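Local structure of quinone oxidoreductase (Thermus thermophilus, 1IYZ) at residues A[61-66]-A[74-79]; A[109-114]-A[142-147]; A[193-198]-A[212-217]. The protein binds NADPH and probably catalyses the NADPH-dependent reduction of quinones. All coordinates share one frame; numbering follows the deposited sequence.

Overall arrangement
The three contacts run in series along the chain and across the cofactor cleft. Contact 1 is a β-hairpin on one side of the chain's centre and contact 3 a pair of parallel strands on the other, their centres about 27 Å apart and their nearest atoms about 12 Å apart. Contact 2, a packed helix pair, bridges them. Toward contact 1 (centres about 19 Å apart), V109 N lies 2.9 Å from E62 OE2, a probable hydrogen bond, and L75 packs on V109. Toward contact 3 (centres about 14 Å apart), A142 CB lies 4.0 Å from L194 CD1, and T113 meets I217. Contacts 2 and 3 both touch the nicotinamide of NADPH.

Contact 1. Residues A[61-66]-A[74-79]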
loop_
_atom_site.group_PDB
_atom_site.type_symbol
_atom_site.label_atom_id
_atom_site.label_comp_id
_atom_site.label_asym_id
_atom_site.label_seq_id
_atom_site.Cartn_x
_atom_site.Cartn_y
_atom_site.Cartn_z
ATOM N N MET A 61 -25.649 4.162 4.894
ATOM C CA MET A 61 -25.967 5.253 3.979
ATOM C C MET A 61 -25.290 5.087 2.625
ATOM O O MET A 61 -25.642 5.768 1.666
ATOM C CB MET A 61 -25.532 6.577 4.597
ATOM C CG MET A 61 -26.054 6.790 5.998
ATOM S SD MET A 61 -25.353 8.256 6.787
ATOM C CE MET A 61 -23.587 7.814 6.829
ATOM N N GLU A 62 -24.328 4.174 2.561
ATOM C CA GLU A 62 -23.568 3.918 1.343
ATOM C C GLU A 62 -23.834 2.489 0.828
ATOM O O GLU A 62 -23.228 1.519 1.294
ATOM C CB GLU A 62 -22.083 4.142 1.661
ATOM C CG GLU A 62 -21.108 4.097 0.491
ATOM C CD GLU A 62 -19.771 4.758 0.840
ATOM O OE1 GLU A 62 -19.378 4.718 2.032
ATOM O OE2 GLU A 62 -19.110 5.313 -0.071
ATOM N N VAL A 63 -24.751 2.368 -0.129
ATOM C CA VAL A 63 -25.099 1.062 -0.681
ATOM C C VAL A 63 -24.656 0.810 -2.104
ATOM O O VAL A 63 -24.397 1.728 -2.869
ATOM C CB VAL A 63 -26.629 0.786 -0.651
ATOM C CG1 VAL A 63 -27.072 0.436 0.745
ATOM C CG2 VAL A 63 -27.383 1.994 -1.158
ATOM N N VAL A 64 -24.593 -0.473 -2.432
ATOM C CA VAL A 64 -24.225 -0.965 -3.745
ATOM C C VAL A 64 -25.141 -2.168 -3.978
ATOM O O VAL A 64 -25.169 -3.111 -3.180
ATOM C CB VAL A 64 -22.754 -1.417 -3.781
ATOM C CG1 VAL A 64 -22.427 -1.990 -5.138
ATOM C CG2 VAL A 64 -21.843 -0.247 -3.465
ATOM N N GLY A 65 -25.906 -2.124 -5.061
ATOM C CA GLY A 65 -26.813 -3.216 -5.345
ATOM C C GLY A 65 -27.229 -3.285 -6.794
ATOM O O GLY A 65 -26.754 -2.512 -7.623
ATOM N N VAL A 66 -28.144 -4.199 -7.092
ATOM C CA VAL A 66 -28.602 -4.399 -8.457
ATOM C C VAL A 66 -30.027 -3.960 -8.764
ATOM O O VAL A 66 -30.951 -4.141 -7.967
ATOM C CB VAL A 66 -28.466 -5.883 -8.861
ATOM C CG1 VAL A 66 -28.984 -6.089 -10.279
ATOM C CG2 VAL A 66 -27.010 -6.315 -8.751
ATOM N N ALA A 74 -25.024 4.041 -4.469
ATOM C CA ALA A 74 -25.885 5.172 -4.161
ATOM C C ALA A 74 -25.823 5.585 -2.701
ATOM O O ALA A 74 -25.578 4.759 -1.821
ATOM C CB ALA A 74 -27.325 4.844 -4.550
ATOM N N LEU A 75 -26.030 6.873 -2.454
ATOM C CA LEU A 75 -26.035 7.391 -1.097
ATOM C C LEU A 75 -27.477 7.606 -0.689
ATOM O O LEU A 75 -28.191 8.388 -1.318
ATOM C CB LEU A 75 -25.298 8.722 -1.010
ATOM C CG LEU A 75 -23.786 8.710 -1.179
ATOM C CD1 LEU A 75 -23.279 10.140 -1.061
ATOM C CD2 LEU A 75 -23.141 7.812 -0.126
ATOM N N VAL A 76 -27.901 6.901 0.354
ATOM C CA VAL A 76 -29.258 7.017 0.875
ATOM C C VAL A 76 -29.106 7.539 2.291
ATOM O O VAL A 76 -28.047 7.385 2.887
ATOM C CB VAL A 76 -29.971 5.642 0.897
ATOM C CG1 VAL A 76 -30.078 5.093 -0.518
ATOM C CG2 VAL A 76 -29.207 4.664 1.774
ATOM N N PRO A 77 -30.148 8.181 2.844
ATOM C CA PRO A 77 -30.081 8.717 4.212
ATOM C C PRO A 77 -30.031 7.577 5.218
ATOM O O PRO A 77 -29.381 7.677 6.257
ATOM C CB PRO A 77 -31.373 9.518 4.342
ATOM C CG PRO A 77 -31.763 9.813 2.924
ATOM C CD PRO A 77 -31.435 8.527 2.222
ATOM N N GLN A 78 -30.729 6.492 4.892
ATOM C CA GLN A 78 -30.775 5.319 5.743
ATOM C C GLN A 78 -31.283 4.125 4.955
ATOM O O GLN A 78 -31.575 4.243 3.767
ATOM C CB GLN A 78 -31.709 5.566 6.913
ATOM C CG GLN A 78 -33.167 5.615 6.515
ATOM C CD GLN A 78 -34.079 5.569 7.717
ATOM O OE1 GLN A 78 -34.357 6.598 8.345
ATOM N NE2 GLN A 78 -34.536 4.365 8.066
ATOM N N GLY A 79 -31.390 2.980 5.631
ATOM C CA GLY A 79 -31.889 1.768 5.005
ATOM C C GLY A 79 -30.836 0.923 4.316
ATOM O O GLY A 79 -31.163 -0.007 3.574
#
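Just past the end of the ladder between 61-66 and 74-79, M61 O accepts V76 N at 2.8 Å with the donor tilted 22° out of the carbonyl plane. The same oxygen also receives a CA-H...O contact from L75 CA at 3.2 Å. Farther along, V63 and A74 form an antiparallel hydrogen-bonded pair: V63 N reaches A74 O at 3.0 Å, and A74 N returns to V63 O at 2.9 Å. E62 and L75 make the non-hydrogen-bonded pair between these links. Their side chains share a face, where L75 CD2 rests 4.2 Å from E62 CB. V63 and A74 occupy the other face. With CG1 of V63 set beside the backbone N (chi1 -76°), its CG2 falls between that N and the carbonyl carbon and comes 4.2 Å from V76 CG1, the two side chains crossing at about a right angle. Beyond the ladder, M61 CG passes 3.5 Å from P77 O, and the M61 side chain leads away to pack on A40 and M44 of helix 39-46.

The next shell packs against both faces. V63 meets V35 of strand 27-36, L75 lies on P108, and E62 OE1 forms a salt bridge with K297 NZ, which probably helps to balance the buried carboxylate. This is a β-hairpin, strands 62-67 and 70-75, built into the mixed sheet of the GroES-like domain of the medium-chain dehydrogenase/reductase fold.

Contact 2. Residues A[109-114]-A[142-147]. With NDP (NADPH dihydro-nicotinamide-adenine-dinucleotide phosphate), chain B.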
loop_
_atom_site.group_PDB
_atom_site.type_symbol
_atom_site.label_atom_id
_atom_site.label_comp_id
_atom_site.label_asym_id
_atom_site.label_seq_id
_atom_site.Cartn_x
_atom_site.Cartn_y
_atom_site.Cartn_z
ATOM N N VAL A 109 -18.836 8.118 -0.543
ATOM C CA VAL A 109 -18.485 9.034 0.530
ATOM C C VAL A 109 -17.027 9.492 0.547
ATOM O O VAL A 109 -16.754 10.697 0.549
ATOM C CB VAL A 109 -18.849 8.443 1.918
ATOM C CG1 VAL A 109 -18.521 9.445 3.026
ATOM C CG2 VAL A 109 -20.321 8.099 1.953
ATOM N N SER A 110 -16.094 8.545 0.541
ATOM C CA SER A 110 -14.678 8.895 0.590
ATOM C C SER A 110 -14.165 9.746 -0.568
ATOM O O SER A 110 -13.510 10.765 -0.348
ATOM C CB SER A 110 -13.827 7.631 0.723
ATOM O OG SER A 110 -14.027 7.019 1.988
ATOM N N PHE A 111 -14.464 9.343 -1.798
ATOM C CA PHE A 111 -14.001 10.100 -2.951
ATOM C C PHE A 111 -14.713 11.424 -3.184
ATOM O O PHE A 111 -14.084 12.405 -3.590
ATOM C CB PHE A 111 -14.054 9.211 -4.185
ATOM C CG PHE A 111 -12.954 8.205 -4.210
ATOM C CD1 PHE A 111 -11.776 8.461 -4.909
ATOM C CD2 PHE A 111 -13.039 7.052 -3.433
ATOM C CE1 PHE A 111 -10.696 7.587 -4.829
ATOM C CE2 PHE A 111 -11.969 6.178 -3.346
ATOM C CZ PHE A 111 -10.794 6.446 -4.045
ATOM N N LEU A 112 -16.013 11.472 -2.923
ATOM C CA LEU A 112 -16.731 12.725 -3.095
ATOM C C LEU A 112 -16.237 13.707 -2.040
ATOM O O LEU A 112 -16.022 14.880 -2.335
ATOM C CB LEU A 112 -18.240 12.516 -2.959
ATOM C CG LEU A 112 -18.951 12.023 -4.223
ATOM C CD1 LEU A 112 -20.416 11.720 -3.936
ATOM C CD2 LEU A 112 -18.823 13.089 -5.299
ATOM N N THR A 113 -16.039 13.220 -0.815
ATOM C CA THR A 113 -15.558 14.062 0.274
ATOM C C THR A 113 -14.162 14.588 -0.038
ATOM O O THR A 113 -13.883 15.774 0.125
ATOM C CB THR A 113 -15.494 13.285 1.622
ATOM O OG1 THR A 113 -16.809 12.860 2.004
ATOM C CG2 THR A 113 -14.912 14.168 2.728
ATOM N N ALA A 114 -13.284 13.700 -0.491
ATOM C CA ALA A 114 -11.912 14.092 -0.804
ATOM C C ALA A 114 -11.863 15.133 -1.909
ATOM O O ALA A 114 -11.151 16.130 -1.810
ATOM C CB ALA A 114 -11.091 12.868 -1.203
ATOM N N ALA A 142 -8.324 10.340 -0.428
ATOM C CA ALA A 142 -7.756 11.677 -0.540
ATOM C C ALA A 142 -6.368 11.657 -1.179
ATOM O O ALA A 142 -6.052 12.505 -2.024
ATOM C CB ALA A 142 -7.696 12.341 0.831
ATOM N N VAL A 143 -5.541 10.692 -0.788
ATOM C CA VAL A 143 -4.196 10.605 -1.350
ATOM C C VAL A 143 -4.246 10.453 -2.867
ATOM O O VAL A 143 -3.528 11.145 -3.591
ATOM C CB VAL A 143 -3.403 9.422 -0.763
ATOM C CG1 VAL A 143 -2.023 9.338 -1.420
ATOM C CG2 VAL A 143 -3.266 9.591 0.743
ATOM N N GLN A 144 -5.101 9.553 -3.343
ATOM C CA GLN A 144 -5.227 9.315 -4.775
ATOM C C GLN A 144 -5.790 10.536 -5.504
ATOM O O GLN A 144 -5.198 11.010 -6.480
ATOM C CB GLN A 144 -6.107 8.092 -5.023
ATOM C CG GLN A 144 -5.615 6.849 -4.304
ATOM C CD GLN A 144 -6.510 5.640 -4.528
ATOM O OE1 GLN A 144 -6.639 5.145 -5.652
ATOM N NE2 GLN A 144 -7.142 5.162 -3.455
ATOM N N VAL A 145 -6.924 11.048 -5.025
ATOM C CA VAL A 145 -7.559 12.219 -5.627
ATOM C C VAL A 145 -6.606 13.424 -5.643
ATOM O O VAL A 145 -6.597 14.208 -6.585
ATOM C CB VAL A 145 -8.848 12.602 -4.861
ATOM C CG1 VAL A 145 -9.509 13.817 -5.506
ATOM C CG2 VAL A 145 -9.800 11.425 -4.846
ATOM N N ALA A 146 -5.805 13.571 -4.595
ATOM C CA ALA A 146 -4.870 14.678 -4.538
ATOM C C ALA A 146 -3.830 14.500 -5.633
ATOM O O ALA A 146 -3.445 15.456 -6.300
ATOM C CB ALA A 146 -4.194 14.725 -3.171
ATOM N N ARG A 147 -3.376 13.266 -5.809
ATOM C CA ARG A 147 -2.378 12.960 -6.826
ATOM C C ARG A 147 -3.013 13.149 -8.198
ATOM O O ARG A 147 -2.355 13.602 -9.132
ATOM C CB ARG A 147 -1.856 11.515 -6.658
HETATM P PA NDP B . -11.245 5.877 8.065
HETATM O O1A NDP B . -11.228 4.699 7.610
HETATM O O2A NDP B . -10.288 7.065 7.801
HETATM O O5B NDP B . -11.066 5.834 9.831
HETATM C C5B NDP B . -10.788 6.894 10.707
HETATM C C4B NDP B . -9.305 6.974 10.909
HETATM O O4B NDP B . -9.166 8.225 11.571
HETATM C C3B NDP B . -8.664 5.945 11.851
HETATM O O3B NDP B . -8.352 4.736 11.110
HETATM C C2B NDP B . -7.532 6.741 12.484
HETATM O O2B NDP B . -6.358 6.531 11.712
HETATM C C1B NDP B . -8.035 8.250 12.430
HETATM N N9A NDP B . -8.223 8.628 13.839
HETATM C C8A NDP B . -7.538 9.534 14.538
HETATM N N7A NDP B . -7.976 9.557 15.803
HETATM C C5A NDP B . -8.929 8.652 15.842
HETATM C C6A NDP B . -9.655 8.304 16.974
HETATM N N6A NDP B . -9.464 8.870 18.160
HETATM N N1A NDP B . -10.565 7.344 16.803
HETATM C C2A NDP B . -10.782 6.733 15.604
HETATM N N3A NDP B . -10.073 7.072 14.525
HETATM C C4A NDP B . -9.120 8.043 14.637
HETATM O O3 NDP B . -12.491 6.820 8.191
HETATM P PN NDP B . -14.047 6.851 7.922
HETATM O O1N NDP B . -14.493 7.375 6.646
HETATM O O2N NDP B . -14.873 6.776 9.174
HETATM O O5D NDP B . -13.796 8.403 8.393
HETATM C C5D NDP B . -13.271 8.859 9.697
HETATM C C4D NDP B . -13.204 10.423 9.724
HETATM O O4D NDP B . -13.608 10.963 8.449
HETATM C C3D NDP B . -14.208 10.977 10.735
HETATM O O3D NDP B . -13.592 12.037 11.459
HETATM C C2D NDP B . -15.379 11.379 9.874
HETATM O O2D NDP B . -16.277 12.238 10.559
HETATM C C1D NDP B . -14.557 12.023 8.701
HETATM N N1N NDP B . -15.446 12.284 7.523
HETATM C C2N NDP B . -16.111 13.535 7.559
HETATM C C3N NDP B . -16.989 13.856 6.446
HETATM C C7N NDP B . -17.702 15.163 6.428
HETATM O O7N NDP B . -18.780 15.365 5.816
HETATM N N7N NDP B . -17.177 16.229 7.091
HETATM C C4N NDP B . -17.125 12.912 5.410
HETATM C C5N NDP B . -16.469 11.705 5.398
HETATM C C6N NDP B . -15.625 11.384 6.454
HETATM P P2B NDP B . -4.846 6.632 12.403
HETATM O O1X NDP B . -3.916 6.625 11.253
HETATM O O2X NDP B . -4.834 7.900 13.145
HETATM O O3X NDP B . -4.789 5.442 13.272
#
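V109 O is gripped by two donors of T113, on the helix that sets F111 and A114 against A142, Q144 and V145. T113 OG1 donates to V109 O at 2.6 Å and T113 N to the same V109 O at 3.0 Å, from opposite faces of the carbonyl plane. The hydroxyl can reach back because OG1 stands beside its own backbone N (chi1 -63°), and this leaves CG2 anti to that N. The contact joins helix 108-120 to helix 137-148, the first helix after strand 128-131 in the Rossmann-type nucleotide-binding domain. The two segments run in roughly the same direction, at 44°, with axes 9.2 Å apart at closest approach.

Alanines allow the closest backbone approach: A114 CB sits 3.6 Å from A142 CA, with the A142 methyl beside it. V145 fills the next position, its CG2 touching both the A114 methyl and the F111 ring. F111 CD1 lies 3.6 Å from V145 CG2, and the methyl comes to the ring obliquely. At the far end of the ring, Q144 NE2 lies 3.9 Å from F111 CZ, at the ring edge and near its plane, while the amide stands almost upright to the ring, 84° between the planes. Two bonds fix the rotation of that amide: NE2 donates to T140 O, one turn back in its helix, and OE1 accepts from R270 N. Those two bonds satisfy the polar end of this buried side chain; the F111 ring also meets that of F107.

On the cofactor side, V109 CG1 lies against C5N of the nicotinamide, and T113 OG1 stands 3.4 Å from NDP C4N, the carbon that carries the transferable hydride.

Contact 3. Residues A[193-198]-A[212-217]; sequences VLEVRG and GRLVYI. With NDP (NADPH dihydro-nicotinamide-adenine-dinucleotide phosphate), chain B.
R213 O opens the ladder by accepting V193 N at 3.2 Å, while the guanidinium of R213 leads away to the carbonyl of A121 and to E127. L214 follows on the face shared with V193 and E195. Its isobutyl group crosses both obliquely, and E195 CG lies 3.6 Å from L214 CD1. V215 then works in both directions: V215 N donates to V193 O at 2.7 Å, and V215 O accepts from E195 N nearly in line with its C=O bond. On the other face, its side chain lies alongside that of L194, pointing the same way, with L194 CD2 3.9 Å from V215 CB.

Y216 returns to the E195 face and reaches toward the turn that follows strand 190-195, its OH 3.2 Å from G198 CA. That turn is tied to the strand by E195, whose chain bends at chi2 (-72°) so that OE1 accepts G198 N at 2.7 Å while OE2 meets S204 OG. Replacing E195 with an alanine here would probably leave G198 N and S204 OG without their carboxylate partner and open a gap beside L214.

I217 closes the ladder, its N bonded to E195 O at 2.8 Å. With CG1 beside the backbone N (chi1 -62°), CD1 reaches L194 CB, whereas CG2, anti to that N, faces NDP C2N. The I217 carbonyl accepts the carboxamide, NDP N7N to I217 O at 2.7 Å and 163° at the hydrogen. Strands 190-195 and 212-216 are neighbours in the parallel Rossmann sheet, joined through helix 201-205. The I217 N bond thus anchors the residue just past strand 212-216, whose carbonyl grips the carboxamide while its methyl packs on the ring; together they probably limit carboxamide rotation.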
loop_
_atom_site.group_PDB
_atom_site.type_symbol
_atom_site.label_atom_id
_atom_site.label_comp_id
_atom_site.label_asym_id
_atom_site.label_seq_id
_atom_site.Cartn_x
_atom_site.Cartn_y
_atom_site.Cartn_z
ATOM N N VAL A 193 -4.427 21.400 4.424
ATOM C CA VAL A 193 -4.491 20.408 5.477
ATOM C C VAL A 193 -5.906 19.882 5.620
ATOM O O VAL A 193 -6.843 20.648 5.844
ATOM C CB VAL A 193 -4.043 20.978 6.835
ATOM C CG1 VAL A 193 -4.398 20.007 7.940
ATOM C CG2 VAL A 193 -2.549 21.226 6.824
ATOM N N LEU A 194 -6.063 18.573 5.468
ATOM C CA LEU A 194 -7.369 17.951 5.625
ATOM C C LEU A 194 -7.420 17.457 7.069
ATOM O O LEU A 194 -6.818 16.445 7.416
ATOM C CB LEU A 194 -7.524 16.805 4.624
ATOM C CG LEU A 194 -7.268 17.264 3.185
ATOM C CD1 LEU A 194 -7.483 16.112 2.202
ATOM C CD2 LEU A 194 -8.195 18.428 2.862
ATOM N N GLU A 195 -8.130 18.201 7.909
ATOM C CA GLU A 195 -8.249 17.894 9.335
ATOM C C GLU A 195 -9.360 16.932 9.689
ATOM O O GLU A 195 -10.535 17.288 9.616
ATOM C CB GLU A 195 -8.467 19.182 10.123
ATOM C CG GLU A 195 -7.245 19.696 10.835
ATOM C CD GLU A 195 -6.875 18.843 12.021
ATOM O OE1 GLU A 195 -7.787 18.509 12.805
ATOM O OE2 GLU A 195 -5.677 18.515 12.178
ATOM N N VAL A 196 -8.996 15.719 10.090
ATOM C CA VAL A 196 -10.001 14.739 10.469
ATOM C C VAL A 196 -9.858 14.425 11.952
ATOM O O VAL A 196 -10.713 13.766 12.542
ATOM C CB VAL A 196 -9.866 13.436 9.646
ATOM C CG1 VAL A 196 -9.994 13.741 8.164
ATOM C CG2 VAL A 196 -8.540 12.779 9.931
ATOM N N ARG A 197 -8.775 14.919 12.550
ATOM C CA ARG A 197 -8.501 14.695 13.966
ATOM C C ARG A 197 -9.283 15.677 14.827
ATOM O O ARG A 197 -10.107 15.279 15.656
ATOM C CB ARG A 197 -7.009 14.850 14.237
ATOM C CG ARG A 197 -6.140 13.956 13.366
ATOM C CD ARG A 197 -5.193 13.130 14.211
ATOM N NE ARG A 197 -4.049 13.904 14.672
ATOM C CZ ARG A 197 -3.389 13.655 15.795
ATOM N NH1 ARG A 197 -3.768 12.652 16.580
ATOM N NH2 ARG A 197 -2.349 14.406 16.128
ATOM N N GLY A 198 -9.006 16.964 14.635
ATOM C CA GLY A 198 -9.708 17.999 15.373
ATOM C C GLY A 198 -9.104 18.426 16.695
ATOM O O GLY A 198 -9.276 19.571 17.112
ATOM N N GLY A 212 -2.222 29.389 3.148
ATOM C CA GLY A 212 -2.628 28.001 3.246
ATOM C C GLY A 212 -4.027 27.890 3.812
ATOM O O GLY A 212 -4.470 28.768 4.549
ATOM N N ARG A 213 -4.739 26.826 3.465
ATOM C CA ARG A 213 -6.084 26.646 3.983
ATOM C C ARG A 213 -6.260 25.271 4.608
ATOM O O ARG A 213 -5.844 24.257 4.047
ATOM C CB ARG A 213 -7.117 26.863 2.879
ATOM C CG ARG A 213 -6.617 26.568 1.492
ATOM C CD ARG A 213 -6.203 27.833 0.773
ATOM N NE ARG A 213 -4.881 27.699 0.161
ATOM C CZ ARG A 213 -4.595 26.920 -0.880
ATOM N NH1 ARG A 213 -5.541 26.186 -1.462
ATOM N NH2 ARG A 213 -3.348 26.858 -1.327
ATOM N N LEU A 214 -6.859 25.245 5.793
ATOM C CA LEU A 214 -7.098 23.996 6.498
ATOM C C LEU A 214 -8.569 23.646 6.348
ATOM O O LEU A 214 -9.434 24.463 6.638
ATOM C CB LEU A 214 -6.730 24.145 7.978
ATOM C CG LEU A 214 -7.045 22.988 8.942
ATOM C CD1 LEU A 214 -6.189 23.113 10.192
ATOM C CD2 LEU A 214 -8.528 23.001 9.311
ATOM N N VAL A 215 -8.855 22.443 5.863
ATOM C CA VAL A 215 -10.234 22.014 5.697
ATOM C C VAL A 215 -10.624 21.176 6.904
ATOM O O VAL A 215 -10.029 20.130 7.167
ATOM C CB VAL A 215 -10.402 21.173 4.434
ATOM C CG1 VAL A 215 -11.870 20.811 4.239
ATOM C CG2 VAL A 215 -9.853 21.931 3.242
ATOM N N TYR A 216 -11.618 21.639 7.646
ATOM C CA TYR A 216 -12.064 20.927 8.830
ATOM C C TYR A 216 -13.080 19.875 8.415
ATOM O O TYR A 216 -14.256 20.172 8.215
ATOM C CB TYR A 216 -12.683 21.914 9.811
ATOM C CG TYR A 216 -12.556 21.479 11.236
ATOM C CD1 TYR A 216 -13.234 20.358 11.705
ATOM C CD2 TYR A 216 -11.728 22.162 12.110
ATOM C CE1 TYR A 216 -13.086 19.926 13.016
ATOM C CE2 TYR A 216 -11.569 21.742 13.420
ATOM C CZ TYR A 216 -12.249 20.623 13.870
ATOM O OH TYR A 216 -12.071 20.200 15.167
ATOM N N ILE A 217 -12.621 18.637 8.293
ATOM C CA ILE A 217 -13.489 17.548 7.862
ATOM C C ILE A 217 -14.062 16.706 8.995
ATOM O O ILE A 217 -15.109 16.082 8.842
ATOM C CB ILE A 217 -12.740 16.640 6.871
ATOM C CG1 ILE A 217 -12.371 17.445 5.630
ATOM C CG2 ILE A 217 -13.602 15.475 6.464
ATOM C CD1 ILE A 217 -11.531 16.675 4.650
HETATM P PA NDP B . -11.245 5.877 8.065
HETATM O O1A NDP B . -11.228 4.699 7.610
HETATM O O2A NDP B . -10.288 7.065 7.801
HETATM O O5B NDP B . -11.066 5.834 9.831
HETATM C C5B NDP B . -10.788 6.894 10.707
HETATM C C4B NDP B . -9.305 6.974 10.909
HETATM O O4B NDP B . -9.166 8.225 11.571
HETATM C C3B NDP B . -8.664 5.945 11.851
HETATM O O3B NDP B . -8.352 4.736 11.110
HETATM C C2B NDP B . -7.532 6.741 12.484
HETATM O O2B NDP B . -6.358 6.531 11.712
HETATM C C1B NDP B . -8.035 8.250 12.430
HETATM N N9A NDP B . -8.223 8.628 13.839
HETATM C C8A NDP B . -7.538 9.534 14.538
HETATM N N7A NDP B . -7.976 9.557 15.803
HETATM C C5A NDP B . -8.929 8.652 15.842
HETATM C C6A NDP B . -9.655 8.304 16.974
HETATM N N6A NDP B . -9.464 8.870 18.160
HETATM N N1A NDP B . -10.565 7.344 16.803
HETATM C C2A NDP B . -10.782 6.733 15.604
HETATM N N3A NDP B . -10.073 7.072 14.525
HETATM C C4A NDP B . -9.120 8.043 14.637
HETATM O O3 NDP B . -12.491 6.820 8.191
HETATM P PN NDP B . -14.047 6.851 7.922
HETATM O O1N NDP B . -14.493 7.375 6.646
HETATM O O2N NDP B . -14.873 6.776 9.174
HETATM O O5D NDP B . -13.796 8.403 8.393
HETATM C C5D NDP B . -13.271 8.859 9.697
HETATM C C4D NDP B . -13.204 10.423 9.724
HETATM O O4D NDP B . -13.608 10.963 8.449
HETATM C C3D NDP B . -14.208 10.977 10.735
HETATM O O3D NDP B . -13.592 12.037 11.459
HETATM C C2D NDP B . -15.379 11.379 9.874
HETATM O O2D NDP B . -16.277 12.238 10.559
HETATM C C1D NDP B . -14.557 12.023 8.701
HETATM N N1N NDP B . -15.446 12.284 7.523
HETATM C C2N NDP B . -16.111 13.535 7.559
HETATM C C3N NDP B . -16.989 13.856 6.446
HETATM C C7N NDP B . -17.702 15.163 6.428
HETATM O O7N NDP B . -18.780 15.365 5.816
HETATM N N7N NDP B . -17.177 16.229 7.091
HETATM C C4N NDP B . -17.125 12.912 5.410
HETATM C C5N NDP B . -16.469 11.705 5.398
HETATM C C6N NDP B . -15.625 11.384 6.454
HETATM P P2B NDP B . -4.846 6.632 12.403
HETATM O O1X NDP B . -3.916 6.625 11.253
HETATM O O2X NDP B . -4.834 7.900 13.145
HETATM O O3X NDP B . -4.789 5.442 13.272
#